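Local coordinates for protein TetR-family transcriptional regulator (Pectobacterium atrosepticum, PDB 2HYT) that probably binds DNA through a predicted helix-turn-helix motif and regulates transcription, as other TetR-family proteins do, at residues 93-101 against 174-185. Residues are numbered along the deposited sequence; the frame is centred on the assembly and turned at random.
Sequences CRAYLEMAL and GNARLAQGVAAL. With EDO (1,2-ethanediol), chain E.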
loop_
_atom_site.group_PDB
_atom_site.type_symbol
_atom_site.label_atom_id
_atom_site.label_comp_id
_atom_site.label_asym_id
_atom_site.label_seq_id
_atom_site.Cartn_x
_atom_site.Cartn_y
_atom_site.Cartn_z
ATOM N N CYS A 93 8.737 -12.298 8.459
ATOM C CA CYS A 93 8.843 -11.268 7.434
ATOM C C CYS A 93 9.247 -11.858 6.070
ATOM O O CYS A 93 8.628 -11.531 5.027
ATOM C CB CYS A 93 9.796 -10.150 7.840
ATOM S SG CYS A 93 9.271 -9.160 9.246
ATOM N N ARG A 94 10.248 -12.734 6.055
ATOM C CA ARG A 94 10.650 -13.375 4.795
ATOM C C ARG A 94 9.518 -14.220 4.204
ATOM O O ARG A 94 9.319 -14.262 2.995
ATOM C CB ARG A 94 11.858 -14.251 5.016
ATOM C CG ARG A 94 13.127 -13.473 5.262
ATOM C CD ARG A 94 14.371 -14.384 5.163
ATOM N NE ARG A 94 14.314 -15.523 6.091
ATOM C CZ ARG A 94 14.896 -15.567 7.293
ATOM N NH1 ARG A 94 15.602 -14.550 7.765
ATOM N NH2 ARG A 94 14.766 -16.662 8.025
ATOM N N ALA A 95 8.790 -14.915 5.076
ATOM C CA ALA A 95 7.693 -15.784 4.637
ATOM C C ALA A 95 6.583 -15.006 3.913
ATOM O O ALA A 95 6.016 -15.466 2.908
ATOM C CB ALA A 95 7.140 -16.561 5.823
ATOM N N TYR A 96 6.327 -13.778 4.361
ATOM C CA TYR A 96 5.390 -12.904 3.697
ATOM C C TYR A 96 5.790 -12.649 2.234
ATOM O O TYR A 96 4.946 -12.673 1.305
ATOM C CB TYR A 96 5.250 -11.591 4.465
ATOM C CG TYR A 96 4.146 -10.746 3.950
ATOM C CD1 TYR A 96 4.354 -9.910 2.838
ATOM C CD2 TYR A 96 2.881 -10.753 4.540
ATOM C CE1 TYR A 96 3.302 -9.131 2.340
ATOM C CE2 TYR A 96 1.852 -9.964 4.045
ATOM C CZ TYR A 96 2.079 -9.158 2.929
ATOM O OH TYR A 96 1.120 -8.328 2.373
ATOM N N LEU A 97 7.070 -12.390 2.020
ATOM C CA LEU A 97 7.582 -12.220 0.670
ATOM C C LEU A 97 7.554 -13.525 -0.128
ATOM O O LEU A 97 7.216 -13.519 -1.321
ATOM C CB LEU A 97 9.004 -11.680 0.696
ATOM C CG LEU A 97 9.202 -10.317 1.358
ATOM C CD1 LEU A 97 10.625 -9.804 1.083
ATOM C CD2 LEU A 97 8.162 -9.291 0.876
ATOM N N GLU A 98 7.938 -14.622 0.517
ATOM C CA GLU A 98 7.927 -15.963 -0.117
ATOM C C GLU A 98 6.515 -16.333 -0.591
ATOM O O GLU A 98 6.359 -16.969 -1.647
ATOM C CB GLU A 98 8.451 -17.017 0.852
ATOM C CG GLU A 98 9.922 -16.883 1.085
ATOM C CD GLU A 98 10.459 -17.680 2.265
ATOM O OE1 GLU A 98 9.677 -18.202 3.096
ATOM O OE2 GLU A 98 11.707 -17.757 2.347
HETATM N N MSE A 99 5.489 -15.893 0.137
HETATM C CA MSE A 99 4.106 -16.111 -0.275
HETATM C C MSE A 99 3.753 -15.464 -1.599
HETATM O O MSE A 99 2.826 -15.923 -2.283
HETATM C CB MSE A 99 3.186 -15.594 0.793
HETATM C CG MSE A 99 3.049 -16.500 1.873
HETATM SE SE MSE A 99 2.045 -15.644 3.380
HETATM C CE MSE A 99 2.096 -17.179 4.453
ATOM N N ALA A 100 4.494 -14.429 -2.012
ATOM C CA ALA A 100 4.225 -13.742 -3.278
ATOM C C ALA A 100 4.490 -14.624 -4.501
ATOM O O ALA A 100 4.126 -14.247 -5.612
ATOM C CB ALA A 100 5.043 -12.475 -3.392
ATOM N N LEU A 101 5.163 -15.749 -4.307
ATOM C CA LEU A 101 5.395 -16.697 -5.415
ATOM C C LEU A 101 4.443 -17.883 -5.374
ATOM O O LEU A 101 4.476 -18.732 -6.277
ATOM C CB LEU A 101 6.827 -17.187 -5.412
ATOM C CG LEU A 101 7.913 -16.106 -5.611
ATOM C CD1 LEU A 101 9.317 -16.762 -5.732
ATOM C CD2 LEU A 101 7.608 -15.203 -6.808
ATOM N N GLY A 174 9.866 -13.668 -10.814
ATOM C CA GLY A 174 9.549 -13.565 -9.406
ATOM C C GLY A 174 10.597 -14.222 -8.530
ATOM O O GLY A 174 10.891 -13.731 -7.445
ATOM N N ASN A 175 11.170 -15.353 -8.957
ATOM C CA ASN A 175 12.186 -16.005 -8.136
ATOM C C ASN A 175 13.390 -15.124 -7.870
ATOM O O ASN A 175 13.880 -15.020 -6.723
ATOM C CB ASN A 175 12.669 -17.280 -8.821
ATOM C CG ASN A 175 11.607 -18.341 -8.895
ATOM O OD1 ASN A 175 10.934 -18.623 -7.909
ATOM N ND2 ASN A 175 11.470 -18.959 -10.069
ATOM N N ALA A 176 13.843 -14.453 -8.926
ATOM C CA ALA A 176 14.960 -13.489 -8.836
ATOM C C ALA A 176 14.592 -12.336 -7.893
ATOM O O ALA A 176 15.357 -11.984 -6.988
ATOM C CB ALA A 176 15.312 -12.965 -10.200
ATOM N N ARG A 177 13.424 -11.748 -8.117
ATOM C CA ARG A 177 12.973 -10.614 -7.293
ATOM C C ARG A 177 12.829 -11.037 -5.837
ATOM O O ARG A 177 13.177 -10.273 -4.921
ATOM C CB ARG A 177 11.640 -10.059 -7.800
ATOM C CG ARG A 177 11.809 -9.329 -9.109
ATOM C CD ARG A 177 10.657 -8.430 -9.396
ATOM N NE ARG A 177 10.943 -7.670 -10.593
ATOM C CZ ARG A 177 10.189 -6.696 -11.091
ATOM N NH1 ARG A 177 9.069 -6.367 -10.518
ATOM N NH2 ARG A 177 10.560 -6.057 -12.204
ATOM N N LEU A 178 12.302 -12.228 -5.595
ATOM C CA LEU A 178 12.209 -12.687 -4.188
ATOM C C LEU A 178 13.555 -12.668 -3.430
ATOM O O LEU A 178 13.645 -12.179 -2.297
ATOM C CB LEU A 178 11.537 -14.075 -4.099
ATOM C CG LEU A 178 11.530 -14.764 -2.736
ATOM C CD1 LEU A 178 10.806 -13.906 -1.678
ATOM C CD2 LEU A 178 10.923 -16.170 -2.800
ATOM N N ALA A 179 14.606 -13.222 -4.035
ATOM C CA ALA A 179 15.929 -13.212 -3.415
ATOM C C ALA A 179 16.431 -11.784 -3.136
ATOM O O ALA A 179 16.973 -11.456 -2.074
ATOM C CB ALA A 179 16.916 -13.953 -4.341
ATOM N N GLN A 180 16.242 -10.918 -4.112
ATOM C CA GLN A 180 16.607 -9.488 -3.985
ATOM C C GLN A 180 15.825 -8.819 -2.878
ATOM O O GLN A 180 16.385 -8.054 -2.090
ATOM C CB GLN A 180 16.382 -8.755 -5.292
ATOM C CG GLN A 180 17.327 -9.222 -6.400
ATOM C CD GLN A 180 17.002 -8.653 -7.725
ATOM O OE1 GLN A 180 15.827 -8.468 -8.074
ATOM N NE2 GLN A 180 18.059 -8.349 -8.511
ATOM N N GLY A 181 14.530 -9.092 -2.835
ATOM C CA GLY A 181 13.687 -8.531 -1.778
ATOM C C GLY A 181 14.091 -8.950 -0.388
ATOM O O GLY A 181 14.179 -8.131 0.543
ATOM N N VAL A 182 14.359 -10.244 -0.244
ATOM C CA VAL A 182 14.752 -10.766 1.044
ATOM C C VAL A 182 16.083 -10.170 1.463
ATOM O O VAL A 182 16.263 -9.804 2.621
ATOM C CB VAL A 182 14.805 -12.286 1.036
ATOM C CG1 VAL A 182 15.549 -12.792 2.241
ATOM C CG2 VAL A 182 13.366 -12.866 1.013
ATOM N N ALA A 183 17.031 -10.060 0.529
ATOM C CA ALA A 183 18.346 -9.502 0.891
ATOM C C ALA A 183 18.209 -8.049 1.307
ATOM O O ALA A 183 18.868 -7.614 2.231
ATOM C CB ALA A 183 19.346 -9.640 -0.256
ATOM N N ALA A 184 17.398 -7.276 0.584
ATOM C CA ALA A 184 17.228 -5.849 0.925
ATOM C C ALA A 184 16.505 -5.738 2.287
ATOM O O ALA A 184 16.847 -4.923 3.136
ATOM C CB ALA A 184 16.447 -5.152 -0.167
ATOM N N LEU A 185 15.482 -6.566 2.466
ATOM C CA LEU A 185 14.721 -6.579 3.720
ATOM C C LEU A 185 15.648 -6.754 4.933
ATOM O O LEU A 185 15.490 -6.093 5.977
ATOM C CB LEU A 185 13.690 -7.689 3.671
ATOM C CG LEU A 185 12.891 -7.943 4.947
ATOM C CD1 LEU A 185 11.981 -6.751 5.290
ATOM C CD2 LEU A 185 12.066 -9.233 4.756
HETATM C C1 EDO E . 5.287 -19.543 3.714
HETATM O O1 EDO E . 5.437 -20.017 5.061
HETATM C C2 EDO E . 6.534 -18.905 3.148
HETATM O O2 EDO E . 7.314 -19.901 2.471
#
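L97 pushes its side chain into the hole formed by L178, G181, V182 and L185. L97 CD1 lies 3.9 Å from G181 C. The same methyl also meets V182 CG2 and L185 CD2. It lies against the backbone of G181, which has no side chain. L178 answers from the other helix. Its CG is anti to the backbone N (chi1 172°), and L178 CD1 lands over the backbone of 93-101, 3.6 Å from L97 C. The other methyl, L178 CD2, meets L101 CD1 at 3.4 Å, a tight fit. The two branches of L101 divide the work. CD1 lies beside L178 and N175, while L101 CD2 rests directly on the backbone of G174, 3.6 Å from G174 CA. At the other end, L185 CD2 packs on C93 CB at 3.9 Å. R94 crosses V182 at about a right angle, with R94 CD 3.5 Å from V182 CG1. The arginine chain bends at chi3 (-57°), and its NH1 forms a salt bridge with E186, one residue beyond the segment. E98 lies at the margin, where its OE1 accepts a hydrogen bond from 1,2-ethanediol. No hydrogen bond joins the two segments. L185 also packs on L156 of the second subunit, so helix 174-190 faces both this contact and the dimer partner. The axes of 93-98 and 174-185 run nearly antiparallel, at 160° and 10.0 Å apart. L97 is thus a knob in a four-residue hole, between two near-antiparallel helices of the all-helical TetR C-terminal domain.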